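Local coordinates for retinol dehydratase (Spodoptera frugiperda, PDB 1FMJ), which catalyses the dehydration of retinol, probably by way of a sulfated intermediate, using a sulfotransferase scaffold closed by a helical lid, at residues A[171-174]-A[175-178]; A[233-236]-A[237-240]; A[60-63]-A[64-67]; A[207-210]-A[211-214]; A[15-18]-A[19-22]. One frame throughout, in Å; residues are numbered along the deposited sequence.

Contact 1. Residues A[171-174]-A[175-178]; sequences PPNM and LDTV
The amide of N173 and the carboxylate of D176 extend in the same direction next to each other, their planes only 8° apart. The acid's OD2 sits 3.1 Å from N173 CB, nearer than to the amide carbon, so it borders the root of the asparagine side chain. D176 CG also lies close to the N173 carbonyl oxygen, which accepts D176 N at 2.9 Å and a bond from a water whose oxygen lies 2.7 Å from N173 O. The same water reaches T177 OG1, so the threonine hydroxyl is tied back to the turn through solvent. This is the connection between strands 160-163 and 179-184 of the parallel sheet, and it contains a type II turn from P171 to M174. P172 fits the second corner because its ring restrains phi to the value the turn needs, while N173 takes the third corner with phi at 69°, a left-handed backbone that asparagine tolerates better than most residues with a side chain. The chain then coils on, and M174 O accepts both T177 N and V178 N, each at 3.0 Å. On the buried side the methionine turns inward. Its CG stands between backbone N and carbonyl carbon, and a bend at chi3 (-70°) swings CE to 3.8 Å from V178 CG2. Flexible and apolar, M174 packs against L61, F67 and M180, and the branched V178 also packs on F67; L175 O meanwhile receives a bond from N242 ND2.

Contact 2. Residues A[233-236]-A[237-240]; sequences EAWA and KRHD
Where helix 227-235 runs out, a type I turn from W235 to R238 starts the path toward the edge strand 243-247 of the parallel sheet, and the arginine folds back over the tryptophan. Guanidinium and indole lie almost parallel, 5° apart, with centres 3.7 Å from each other. This is a cation-pi stack: R238 CZ hovers over W235 CE2, while CD makes a CH-pi contact 3.5 Å from the centroid of the six-membered ring. The aliphatic part and the charged end therefore share one face of the ring. R238 CG is placed between its backbone N and carbonyl carbon (chi1 69°), and an extended chain beyond it carries the planar group across the indole. The other guanidinium face meets H239 NE2, 3.3 Å above the plane. Outside the turn, D343 holds both partners, its OD1 taking W235 NE1 and its OD2 forming a salt bridge with R238 NH2, while F245 meets the indole edge-to-face. Tryptophan suits this half-covered place because it offers a broad face to the cation and a polar N-H to the acid. With an alanine here, R238 would probably lose the surface that holds its guanidinium flat, and D343 OD1 would be left without its indole donor. On the backbone side, K237 N reaches A234 O at 3.0 Å, and R238 N makes a weak bond to W235 O. That same carbonyl oxygen lies in the guanidinium plane and takes R238 NH1 at 2.7 Å.

Contact 3. Residues A[60-63]-A[64-67]; sequences PLRP and TDVF
R62 and D65 bind each other twice across a type I turn. R62 N donates to D65 OD2 at 3.0 Å with an N-H...O angle of 160°, approaching from above the carboxylate plane, and D65 N returns a bond of 3.0 Å to R62 O. The aspartate can do this because its CG lies beside its own backbone N (chi1 -71°), which folds the acid back toward the peptide N-H of R62; OD1 then rests 3.4 Å from R62 CB. P63 suits the second corner of the turn, its ring fixing phi near the value required. A water donates to both P63 O and D65 O. L61 CD2 lies 3.9 Å from D65 OD2, and its apolar partner is F67 CZ at 4.0 Å, the leucine and phenylalanine side chains crossing at about a right angle. Farther out, V178 packs on D65, while R159 forms a salt bridge with D65 OD2 and also binds P60 O. The guanidinium of R62 extends away to V153 O, its NE staying 5.0 Å from D65 OD1. The turn delivers the chain into strand 66-70, the middle strand of the parallel sheet, where V66 pairs with R159 and V161 and F67 with K179 and V181. Buried beside leucine and valine, the D65 carboxylate is paid for by a peptide N-H and the cation of R159, which would be expected to keep it ionised.

Contact 4. Residues A[207-210]-A[211-214]; sequences QSNF and KDFW
From CB, the N209 side chain turns back over the start of helix 210-218 toward D212. The first torsion (chi1 57°) sets CG above the opening helical turn, 3.6 Å from D212 OD2. Its OD1 then takes D212 N at 2.9 Å, the donor lying nearly along the C=O axis, and ND2 ends 3.9 Å from D212 OD2. The carboxylate answers: N209 N makes a weak, long bond of 3.4 Å to D212 OD2. Together they form a capping box, with N209 as N-cap; asparagine suits the role because its short side chain brings an acceptor to an N-H that has no helical carbonyl before it. The two side chains cross at about a right angle, yet their amide and carboxylate planes differ by only 24°. Just inside the cap the helix's own bonding starts, with F213 N on N209 O and W214 N on F210 O, the latter 2.7 Å. The buried side holds aromatics. F210 CE1 comes 4.1 Å from F213 CD2, and F210 CE2 is 4.3 Å from W214 CB. F195 of helix 187-200 meets F210 edge-to-face. K211 NZ, at the end of an extended chain, makes a salt bridge with E326, and W214 NE1 bonds to Q330.

Contact 5. Residues A[15-18]-A[19-22]; sequences ELNP and EEDK
N17 and E20 exchange hydrogen bonds in a capping box at the start of helix 18-24. E20 N donates to N17 OD1 at 2.9 Å, and N17 N donates to E20 OE1 at 2.7 Å through the anti lone pair, with an N-H...O angle of 167°. The asparagine's first torsion (chi1 58°) folds its amide over the helix end, its plane within 13° of parallel to that of the carboxylate. Helical bonds follow, D21 N to N17 O and K22 N to P18 O, each 2.8 Å. P18 fits the first helical turn, where its missing N-H costs nothing. Apolar contact comes from L16, whose CD2 touches E20 CB at 3.6 Å on the side where L221 also packs. The ionic links lead outward: E20 OE2 to R14, D21 OD1 to K25. Replacing E20 by an alanine would probably leave N17 N without its acceptor and R14 without this carboxylate, loosening the link between strand 13-14 and the helix. The E20 carboxylate is likely to be stabilised by N17 N-H, by R14 and by the helix dipole, and a neutral amide as N-cap adds no further charge to a turn that already holds E19, E20 and D21.

In the fold
Contacts 1 and 3 belong together: the turn at 60-67, leading into strand 66-70, packs on the coil at 171-178, leading into the neighbouring strand 179-184, with V178 CG1 3.4 Å from D65 CB. Contact 2 abuts contact 1 through L175, but lies at the surface and leads to the edge strand 243-247. Contact 4 lies across the chain's centre from contacts 1 and 3; contact 5 is on contact 4's side, about 18 Å from it between centres. Both are capping boxes: contact 4 is backed by buried aromatics, contact 5 is a surface contact whose buried E20 is paired with R14. Contacts 1, 3 and 4 are partly buried; contact 3 adds a salt-bridged acid, contact 2 a cation on an indole.

Contact 1. Residues A[171-174]-A[175-178]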
loop_
_atom_site.group_PDB
_atom_site.type_symbol
_atom_site.label_atom_id
_atom_site.label_comp_id
_atom_site.label_asym_id
_atom_site.label_seq_id
_atom_site.Cartn_x
_atom_site.Cartn_y
_atom_site.Cartn_z
ATOM N N PRO A 171 11.799 -4.319 -11.611
ATOM C CA PRO A 171 12.776 -5.160 -12.306
ATOM C C PRO A 171 12.414 -6.629 -12.414
ATOM O O PRO A 171 12.184 -7.297 -11.405
ATOM C CB PRO A 171 14.052 -4.943 -11.496
ATOM C CG PRO A 171 13.930 -3.518 -11.086
ATOM C CD PRO A 171 12.474 -3.426 -10.651
ATOM N N PRO A 172 12.334 -7.150 -13.650
ATOM C CA PRO A 172 12.002 -8.568 -13.781
ATOM C C PRO A 172 13.171 -9.312 -13.162
ATOM O O PRO A 172 14.315 -8.854 -13.231
ATOM C CB PRO A 172 11.899 -8.763 -15.293
ATOM C CG PRO A 172 12.810 -7.710 -15.842
ATOM C CD PRO A 172 12.505 -6.522 -14.971
ATOM N N ASN A 173 12.890 -10.443 -12.537
ATOM C CA ASN A 173 13.941 -11.211 -11.891
ATOM C C ASN A 173 14.475 -10.467 -10.661
ATOM O O ASN A 173 15.540 -10.807 -10.139
ATOM C CB ASN A 173 15.090 -11.473 -12.868
ATOM C CG ASN A 173 14.620 -12.119 -14.151
ATOM O OD1 ASN A 173 14.010 -13.186 -14.135
ATOM N ND2 ASN A 173 14.903 -11.472 -15.276
ATOM N N MET A 174 13.746 -9.453 -10.199
ATOM C CA MET A 174 14.184 -8.712 -9.019
ATOM C C MET A 174 14.328 -9.686 -7.845
ATOM O O MET A 174 15.176 -9.505 -6.972
ATOM C CB MET A 174 13.183 -7.596 -8.661
ATOM C CG MET A 174 11.809 -8.070 -8.180
ATOM S SD MET A 174 10.718 -6.680 -7.707
ATOM C CE MET A 174 11.542 -6.128 -6.205
ATOM N N LEU A 175 13.507 -10.732 -7.847
ATOM C CA LEU A 175 13.538 -11.727 -6.786
ATOM C C LEU A 175 14.810 -12.585 -6.785
ATOM O O LEU A 175 15.048 -13.340 -5.844
ATOM C CB LEU A 175 12.293 -12.617 -6.869
ATOM C CG LEU A 175 10.940 -11.914 -6.683
ATOM C CD1 LEU A 175 9.807 -12.928 -6.806
ATOM C CD2 LEU A 175 10.897 -11.228 -5.315
ATOM N N ASP A 176 15.631 -12.472 -7.825
ATOM C CA ASP A 176 16.879 -13.229 -7.851
ATOM C C ASP A 176 17.826 -12.551 -6.883
ATOM O O ASP A 176 18.780 -13.156 -6.401
ATOM C CB ASP A 176 17.540 -13.216 -9.236
ATOM C CG ASP A 176 16.772 -14.015 -10.268
ATOM O OD1 ASP A 176 16.203 -15.067 -9.918
ATOM O OD2 ASP A 176 16.756 -13.596 -11.445
ATOM N N THR A 177 17.559 -11.285 -6.591
ATOM C CA THR A 177 18.433 -10.534 -5.701
ATOM C C THR A 177 17.861 -10.193 -4.330
ATOM O O THR A 177 18.538 -10.337 -3.310
ATOM C CB THR A 177 18.861 -9.214 -6.365
ATOM O OG1 THR A 177 19.374 -9.488 -7.674
ATOM C CG2 THR A 177 19.932 -8.518 -5.529
ATOM N N VAL A 178 16.615 -9.742 -4.305
ATOM C CA VAL A 178 16.002 -9.323 -3.053
ATOM C C VAL A 178 14.908 -10.224 -2.512
ATOM O O VAL A 178 14.340 -11.046 -3.235
ATOM C CB VAL A 178 15.429 -7.886 -3.197
ATOM C CG1 VAL A 178 16.463 -6.998 -3.854
ATOM C CG2 VAL A 178 14.143 -7.894 -4.031
HETATM O O HOH W 1 17.830 -9.403 -9.817
#

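Contact 2. Residues A[233-236]-A[237-240]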
loop_
_atom_site.group_PDB
_atom_site.type_symbol
_atom_site.label_atom_id
_atom_site.label_comp_id
_atom_site.label_asym_id
_atom_site.label_seq_id
_atom_site.Cartn_x
_atom_site.Cartn_y
_atom_site.Cartn_z
ATOM N N GLU A 233 0.003 -11.544 -9.983
ATOM C CA GLU A 233 1.420 -11.447 -10.319
ATOM C C GLU A 233 2.310 -11.931 -9.187
ATOM O O GLU A 233 3.345 -12.549 -9.422
ATOM C CB GLU A 233 1.791 -10.011 -10.663
ATOM C CG GLU A 233 1.480 -9.617 -12.087
ATOM C CD GLU A 233 2.060 -8.263 -12.428
ATOM O OE1 GLU A 233 3.124 -7.935 -11.864
ATOM O OE2 GLU A 233 1.466 -7.534 -13.258
ATOM N N ALA A 234 1.909 -11.643 -7.953
ATOM C CA ALA A 234 2.687 -12.063 -6.795
ATOM C C ALA A 234 2.395 -13.519 -6.503
ATOM O O ALA A 234 3.288 -14.279 -6.130
ATOM C CB ALA A 234 2.335 -11.216 -5.585
ATOM N N TRP A 235 1.135 -13.897 -6.674
ATOM C CA TRP A 235 0.701 -15.262 -6.431
ATOM C C TRP A 235 1.433 -16.239 -7.349
ATOM O O TRP A 235 1.734 -17.358 -6.951
ATOM C CB TRP A 235 -0.807 -15.372 -6.645
ATOM C CG TRP A 235 -1.365 -16.743 -6.372
ATOM C CD1 TRP A 235 -1.803 -17.645 -7.297
ATOM C CD2 TRP A 235 -1.549 -17.359 -5.092
ATOM N NE1 TRP A 235 -2.254 -18.781 -6.673
ATOM C CE2 TRP A 235 -2.110 -18.636 -5.319
ATOM C CE3 TRP A 235 -1.295 -16.959 -3.776
ATOM C CZ2 TRP A 235 -2.422 -19.515 -4.281
ATOM C CZ3 TRP A 235 -1.607 -17.838 -2.736
ATOM C CH2 TRP A 235 -2.164 -19.100 -2.997
ATOM N N ALA A 236 1.721 -15.800 -8.570
ATOM C CA ALA A 236 2.422 -16.638 -9.539
ATOM C C ALA A 236 3.884 -16.852 -9.140
ATOM O O ALA A 236 4.500 -17.838 -9.537
ATOM C CB ALA A 236 2.344 -16.006 -10.929
ATOM N N LYS A 237 4.428 -15.929 -8.349
ATOM C CA LYS A 237 5.817 -16.009 -7.899
ATOM C C LYS A 237 5.992 -16.526 -6.475
ATOM O O LYS A 237 7.111 -16.547 -5.965
ATOM C CB LYS A 237 6.476 -14.633 -7.983
ATOM C CG LYS A 237 6.823 -14.161 -9.372
ATOM C CD LYS A 237 8.134 -14.757 -9.828
ATOM C CE LYS A 237 8.655 -14.054 -11.065
ATOM N NZ LYS A 237 10.060 -14.480 -11.355
ATOM N N ARG A 238 4.910 -16.955 -5.832
ATOM C CA ARG A 238 5.002 -17.426 -4.451
ATOM C C ARG A 238 5.906 -18.634 -4.220
ATOM O O ARG A 238 6.324 -18.900 -3.090
ATOM C CB ARG A 238 3.607 -17.725 -3.896
ATOM C CG ARG A 238 2.897 -18.933 -4.498
ATOM C CD ARG A 238 1.514 -19.077 -3.870
ATOM N NE ARG A 238 0.828 -20.309 -4.250
ATOM C CZ ARG A 238 0.509 -20.641 -5.496
ATOM N NH1 ARG A 238 0.810 -19.832 -6.501
ATOM N NH2 ARG A 238 -0.118 -21.788 -5.738
ATOM N N HIS A 239 6.198 -19.366 -5.290
ATOM C CA HIS A 239 7.043 -20.553 -5.203
ATOM C C HIS A 239 8.499 -20.183 -4.933
ATOM O O HIS A 239 9.209 -20.900 -4.224
ATOM C CB HIS A 239 6.930 -21.356 -6.504
ATOM C CG HIS A 239 5.520 -21.709 -6.870
ATOM N ND1 HIS A 239 5.146 -22.058 -8.151
ATOM C CD2 HIS A 239 4.388 -21.752 -6.124
ATOM C CE1 HIS A 239 3.845 -22.297 -8.179
ATOM N NE2 HIS A 239 3.363 -22.117 -6.962
ATOM N N ASP A 240 8.924 -19.055 -5.498
ATOM C CA ASP A 240 10.287 -18.551 -5.352
ATOM C C ASP A 240 10.716 -18.451 -3.884
ATOM O O ASP A 240 9.958 -17.991 -3.031
ATOM C CB ASP A 240 10.406 -17.180 -6.024
ATOM C CG ASP A 240 11.847 -16.691 -6.121
ATOM O OD1 ASP A 240 12.506 -16.532 -5.074
ATOM O OD2 ASP A 240 12.316 -16.460 -7.255
#

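Contact 3. Residues A[60-63]-A[64-67]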
loop_
_atom_site.group_PDB
_atom_site.type_symbol
_atom_site.label_atom_id
_atom_site.label_comp_id
_atom_site.label_asym_id
_atom_site.label_seq_id
_atom_site.Cartn_x
_atom_site.Cartn_y
_atom_site.Cartn_z
ATOM N N PRO A 60 18.710 -0.390 -9.616
ATOM C CA PRO A 60 19.729 -1.345 -9.178
ATOM C C PRO A 60 19.310 -1.935 -7.836
ATOM O O PRO A 60 18.880 -1.203 -6.936
ATOM C CB PRO A 60 20.983 -0.484 -9.067
ATOM C CG PRO A 60 20.759 0.546 -10.127
ATOM C CD PRO A 60 19.310 0.918 -9.915
ATOM N N LEU A 61 19.423 -3.251 -7.710
ATOM C CA LEU A 61 19.046 -3.925 -6.476
ATOM C C LEU A 61 20.238 -4.556 -5.767
ATOM O O LEU A 61 21.258 -4.862 -6.391
ATOM C CB LEU A 61 17.976 -4.980 -6.765
ATOM C CG LEU A 61 16.688 -4.393 -7.368
ATOM C CD1 LEU A 61 15.700 -5.506 -7.626
ATOM C CD2 LEU A 61 16.081 -3.361 -6.416
ATOM N N ARG A 62 20.085 -4.751 -4.460
ATOM C CA ARG A 62 21.125 -5.311 -3.614
ATOM C C ARG A 62 20.623 -6.545 -2.875
ATOM O O ARG A 62 19.451 -6.619 -2.513
ATOM C CB ARG A 62 21.563 -4.253 -2.608
ATOM C CG ARG A 62 21.814 -2.898 -3.258
ATOM C CD ARG A 62 22.133 -1.829 -2.227
ATOM N NE ARG A 62 22.408 -0.539 -2.851
ATOM C CZ ARG A 62 22.497 0.609 -2.188
ATOM N NH1 ARG A 62 22.335 0.635 -0.876
ATOM N NH2 ARG A 62 22.737 1.737 -2.840
ATOM N N PRO A 63 21.513 -7.527 -2.636
ATOM C CA PRO A 63 21.167 -8.770 -1.940
ATOM C C PRO A 63 20.615 -8.592 -0.529
ATOM O O PRO A 63 19.934 -9.479 -0.027
ATOM C CB PRO A 63 22.476 -9.562 -1.963
ATOM C CG PRO A 63 23.525 -8.489 -1.988
ATOM C CD PRO A 63 22.948 -7.505 -2.978
ATOM N N THR A 64 20.894 -7.455 0.110
ATOM C CA THR A 64 20.382 -7.228 1.464
ATOM C C THR A 64 19.075 -6.442 1.466
ATOM O O THR A 64 18.529 -6.148 2.524
ATOM C CB THR A 64 21.392 -6.475 2.365
ATOM O OG1 THR A 64 21.745 -5.231 1.750
ATOM C CG2 THR A 64 22.637 -7.309 2.595
ATOM N N ASP A 65 18.571 -6.102 0.285
ATOM C CA ASP A 65 17.309 -5.369 0.194
ATOM C C ASP A 65 16.151 -6.256 0.643
ATOM O O ASP A 65 16.137 -7.454 0.362
ATOM C CB ASP A 65 17.016 -4.938 -1.251
ATOM C CG ASP A 65 17.931 -3.845 -1.742
ATOM O OD1 ASP A 65 18.710 -3.317 -0.933
ATOM O OD2 ASP A 65 17.862 -3.508 -2.946
ATOM N N VAL A 66 15.181 -5.668 1.334
ATOM C CA VAL A 66 14.006 -6.415 1.750
ATOM C C VAL A 66 12.793 -5.571 1.397
ATOM O O VAL A 66 12.702 -4.411 1.797
ATOM C CB VAL A 66 13.995 -6.709 3.258
ATOM C CG1 VAL A 66 12.718 -7.469 3.622
ATOM C CG2 VAL A 66 15.216 -7.528 3.636
ATOM N N PHE A 67 11.868 -6.150 0.643
ATOM C CA PHE A 67 10.670 -5.429 0.218
ATOM C C PHE A 67 9.405 -5.921 0.883
ATOM O O PHE A 67 9.229 -7.115 1.103
ATOM C CB PHE A 67 10.433 -5.579 -1.291
ATOM C CG PHE A 67 11.324 -4.741 -2.154
ATOM C CD1 PHE A 67 12.698 -4.933 -2.165
ATOM C CD2 PHE A 67 10.770 -3.799 -3.017
ATOM C CE1 PHE A 67 13.506 -4.202 -3.025
ATOM C CE2 PHE A 67 11.571 -3.065 -3.882
ATOM C CZ PHE A 67 12.946 -3.269 -3.885
HETATM O O HOH W 2 17.210 -9.526 1.370
#

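Contact 4. Residues A[207-210]-A[211-214]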
loop_
_atom_site.group_PDB
_atom_site.type_symbol
_atom_site.label_atom_id
_atom_site.label_comp_id
_atom_site.label_asym_id
_atom_site.label_seq_id
_atom_site.Cartn_x
_atom_site.Cartn_y
_atom_site.Cartn_z
ATOM N N GLN A 207 -19.076 14.455 -1.297
ATOM C CA GLN A 207 -20.422 13.996 -1.629
ATOM C C GLN A 207 -20.462 12.576 -2.198
ATOM O O GLN A 207 -21.522 12.098 -2.609
ATOM C CB GLN A 207 -21.074 14.968 -2.606
ATOM N N SER A 208 -19.310 11.908 -2.229
ATOM C CA SER A 208 -19.225 10.540 -2.734
ATOM C C SER A 208 -19.326 9.552 -1.577
ATOM O O SER A 208 -18.874 9.849 -0.467
ATOM C CB SER A 208 -17.904 10.322 -3.486
ATOM O OG SER A 208 -17.903 10.982 -4.747
ATOM N N ASN A 209 -19.921 8.388 -1.836
ATOM C CA ASN A 209 -20.077 7.360 -0.807
ATOM C C ASN A 209 -19.282 6.093 -1.132
ATOM O O ASN A 209 -18.581 6.018 -2.145
ATOM C CB ASN A 209 -21.555 6.991 -0.624
ATOM C CG ASN A 209 -22.203 6.517 -1.910
ATOM O OD1 ASN A 209 -21.585 5.813 -2.709
ATOM N ND2 ASN A 209 -23.464 6.891 -2.111
ATOM N N PHE A 210 -19.410 5.087 -0.278
ATOM C CA PHE A 210 -18.672 3.853 -0.489
ATOM C C PHE A 210 -19.064 3.089 -1.745
ATOM O O PHE A 210 -18.210 2.511 -2.407
ATOM C CB PHE A 210 -18.798 2.919 0.713
ATOM C CG PHE A 210 -18.040 1.641 0.538
ATOM C CD1 PHE A 210 -16.651 1.656 0.426
ATOM C CD2 PHE A 210 -18.709 0.433 0.406
ATOM C CE1 PHE A 210 -15.943 0.486 0.177
ATOM C CE2 PHE A 210 -18.008 -0.738 0.157
ATOM C CZ PHE A 210 -16.627 -0.713 0.040
ATOM N N LYS A 211 -20.352 3.069 -2.078
ATOM C CA LYS A 211 -20.772 2.345 -3.266
ATOM C C LYS A 211 -20.133 2.934 -4.514
ATOM O O LYS A 211 -19.781 2.191 -5.427
ATOM C CB LYS A 211 -22.290 2.346 -3.408
ATOM C CG LYS A 211 -22.764 1.510 -4.581
ATOM C CD LYS A 211 -24.278 1.442 -4.654
ATOM C CE LYS A 211 -24.730 0.542 -5.791
ATOM N NZ LYS A 211 -26.204 0.639 -6.005
ATOM N N ASP A 212 -19.986 4.260 -4.566
ATOM C CA ASP A 212 -19.349 4.888 -5.723
ATOM C C ASP A 212 -17.879 4.481 -5.708
ATOM O O ASP A 212 -17.253 4.308 -6.751
ATOM C CB ASP A 212 -19.410 6.414 -5.658
ATOM C CG ASP A 212 -20.815 6.951 -5.702
ATOM O OD1 ASP A 212 -21.655 6.362 -6.409
ATOM O OD2 ASP A 212 -21.066 7.980 -5.038
ATOM N N PHE A 213 -17.328 4.347 -4.510
ATOM C CA PHE A 213 -15.933 3.961 -4.380
ATOM C C PHE A 213 -15.790 2.513 -4.847
ATOM O O PHE A 213 -14.828 2.167 -5.535
ATOM C CB PHE A 213 -15.466 4.097 -2.929
ATOM C CG PHE A 213 -13.996 3.843 -2.746
ATOM C CD1 PHE A 213 -13.063 4.836 -3.038
ATOM C CD2 PHE A 213 -13.536 2.593 -2.346
ATOM C CE1 PHE A 213 -11.692 4.584 -2.934
ATOM C CE2 PHE A 213 -12.163 2.334 -2.240
ATOM C CZ PHE A 213 -11.245 3.332 -2.535
ATOM N N TRP A 214 -16.759 1.675 -4.477
ATOM C CA TRP A 214 -16.752 0.263 -4.859
ATOM C C TRP A 214 -16.866 0.055 -6.364
ATOM O O TRP A 214 -16.224 -0.836 -6.920
ATOM C CB TRP A 214 -17.883 -0.485 -4.157
ATOM C CG TRP A 214 -18.181 -1.832 -4.771
ATOM C CD1 TRP A 214 -19.274 -2.167 -5.518
ATOM C CD2 TRP A 214 -17.376 -3.012 -4.686
ATOM N NE1 TRP A 214 -19.203 -3.485 -5.900
ATOM C CE2 TRP A 214 -18.047 -4.028 -5.403
ATOM C CE3 TRP A 214 -16.149 -3.312 -4.072
ATOM C CZ2 TRP A 214 -17.536 -5.325 -5.523
ATOM C CZ3 TRP A 214 -15.640 -4.598 -4.192
ATOM C CH2 TRP A 214 -16.333 -5.590 -4.913
#

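Contact 5. Residues A[15-18]-A[19-22]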
loop_
_atom_site.group_PDB
_atom_site.type_symbol
_atom_site.label_atom_id
_atom_site.label_comp_id
_atom_site.label_asym_id
_atom_site.label_seq_id
_atom_site.Cartn_x
_atom_site.Cartn_y
_atom_site.Cartn_z
ATOM N N GLU A 15 -4.623 7.602 -21.692
ATOM C CA GLU A 15 -5.497 8.416 -20.875
ATOM C C GLU A 15 -6.743 7.572 -20.679
ATOM O O GLU A 15 -6.938 6.577 -21.380
ATOM C CB GLU A 15 -5.860 9.700 -21.618
ATOM C CG GLU A 15 -4.669 10.569 -22.012
ATOM C CD GLU A 15 -4.002 11.220 -20.819
ATOM O OE1 GLU A 15 -4.736 11.685 -19.920
ATOM O OE2 GLU A 15 -2.749 11.279 -20.785
ATOM N N LEU A 16 -7.572 7.954 -19.717
ATOM C CA LEU A 16 -8.810 7.237 -19.460
ATOM C C LEU A 16 -9.795 7.658 -20.553
ATOM O O LEU A 16 -9.799 8.815 -20.969
ATOM C CB LEU A 16 -9.347 7.620 -18.078
ATOM C CG LEU A 16 -8.542 7.065 -16.897
ATOM C CD1 LEU A 16 -8.770 7.878 -15.625
ATOM C CD2 LEU A 16 -8.941 5.613 -16.693
ATOM N N ASN A 17 -10.610 6.728 -21.042
ATOM C CA ASN A 17 -11.579 7.090 -22.074
ATOM C C ASN A 17 -12.688 7.901 -21.409
ATOM O O ASN A 17 -12.690 8.067 -20.192
ATOM C CB ASN A 17 -12.143 5.841 -22.772
ATOM C CG ASN A 17 -12.802 4.870 -21.815
ATOM O OD1 ASN A 17 -13.736 5.219 -21.091
ATOM N ND2 ASN A 17 -12.329 3.629 -21.823
ATOM N N PRO A 18 -13.634 8.435 -22.195
ATOM C CA PRO A 18 -14.706 9.225 -21.579
ATOM C C PRO A 18 -15.439 8.531 -20.431
ATOM O O PRO A 18 -15.598 9.107 -19.355
ATOM C CB PRO A 18 -15.623 9.525 -22.759
ATOM C CG PRO A 18 -14.648 9.643 -23.899
ATOM C CD PRO A 18 -13.737 8.464 -23.666
ATOM N N GLU A 19 -15.874 7.296 -20.661
ATOM C CA GLU A 19 -16.611 6.546 -19.649
ATOM C C GLU A 19 -15.832 6.379 -18.351
ATOM O O GLU A 19 -16.365 6.598 -17.269
ATOM C CB GLU A 19 -17.007 5.164 -20.185
ATOM C CG GLU A 19 -17.878 4.374 -19.227
ATOM C CD GLU A 19 -18.242 2.998 -19.761
ATOM O OE1 GLU A 19 -17.320 2.179 -19.970
ATOM O OE2 GLU A 19 -19.448 2.737 -19.969
ATOM N N GLU A 20 -14.572 5.979 -18.462
ATOM C CA GLU A 20 -13.730 5.785 -17.290
ATOM C C GLU A 20 -13.500 7.133 -16.608
ATOM O O GLU A 20 -13.719 7.281 -15.402
ATOM C CB GLU A 20 -12.385 5.184 -17.702
ATOM C CG GLU A 20 -12.490 3.894 -18.494
ATOM C CD GLU A 20 -11.166 3.482 -19.102
ATOM O OE1 GLU A 20 -10.533 4.328 -19.772
ATOM O OE2 GLU A 20 -10.759 2.316 -18.921
ATOM N N ASP A 21 -13.053 8.109 -17.387
ATOM C CA ASP A 21 -12.796 9.435 -16.851
ATOM C C ASP A 21 -14.044 9.971 -16.164
ATOM O O ASP A 21 -13.954 10.722 -15.199
ATOM C CB ASP A 21 -12.372 10.392 -17.968
ATOM C CG ASP A 21 -11.905 11.735 -17.437
ATOM O OD1 ASP A 21 -10.856 11.774 -16.758
ATOM O OD2 ASP A 21 -12.589 12.754 -17.692
ATOM N N LYS A 22 -15.217 9.579 -16.647
ATOM C CA LYS A 22 -16.438 10.074 -16.038
ATOM C C LYS A 22 -16.643 9.535 -14.628
ATOM O O LYS A 22 -16.965 10.296 -13.713
ATOM C CB LYS A 22 -17.656 9.745 -16.908
ATOM C CG LYS A 22 -18.898 10.537 -16.502
ATOM C CD LYS A 22 -19.985 10.489 -17.569
ATOM C CE LYS A 22 -21.167 11.384 -17.192
ATOM N NZ LYS A 22 -22.250 11.336 -18.207
#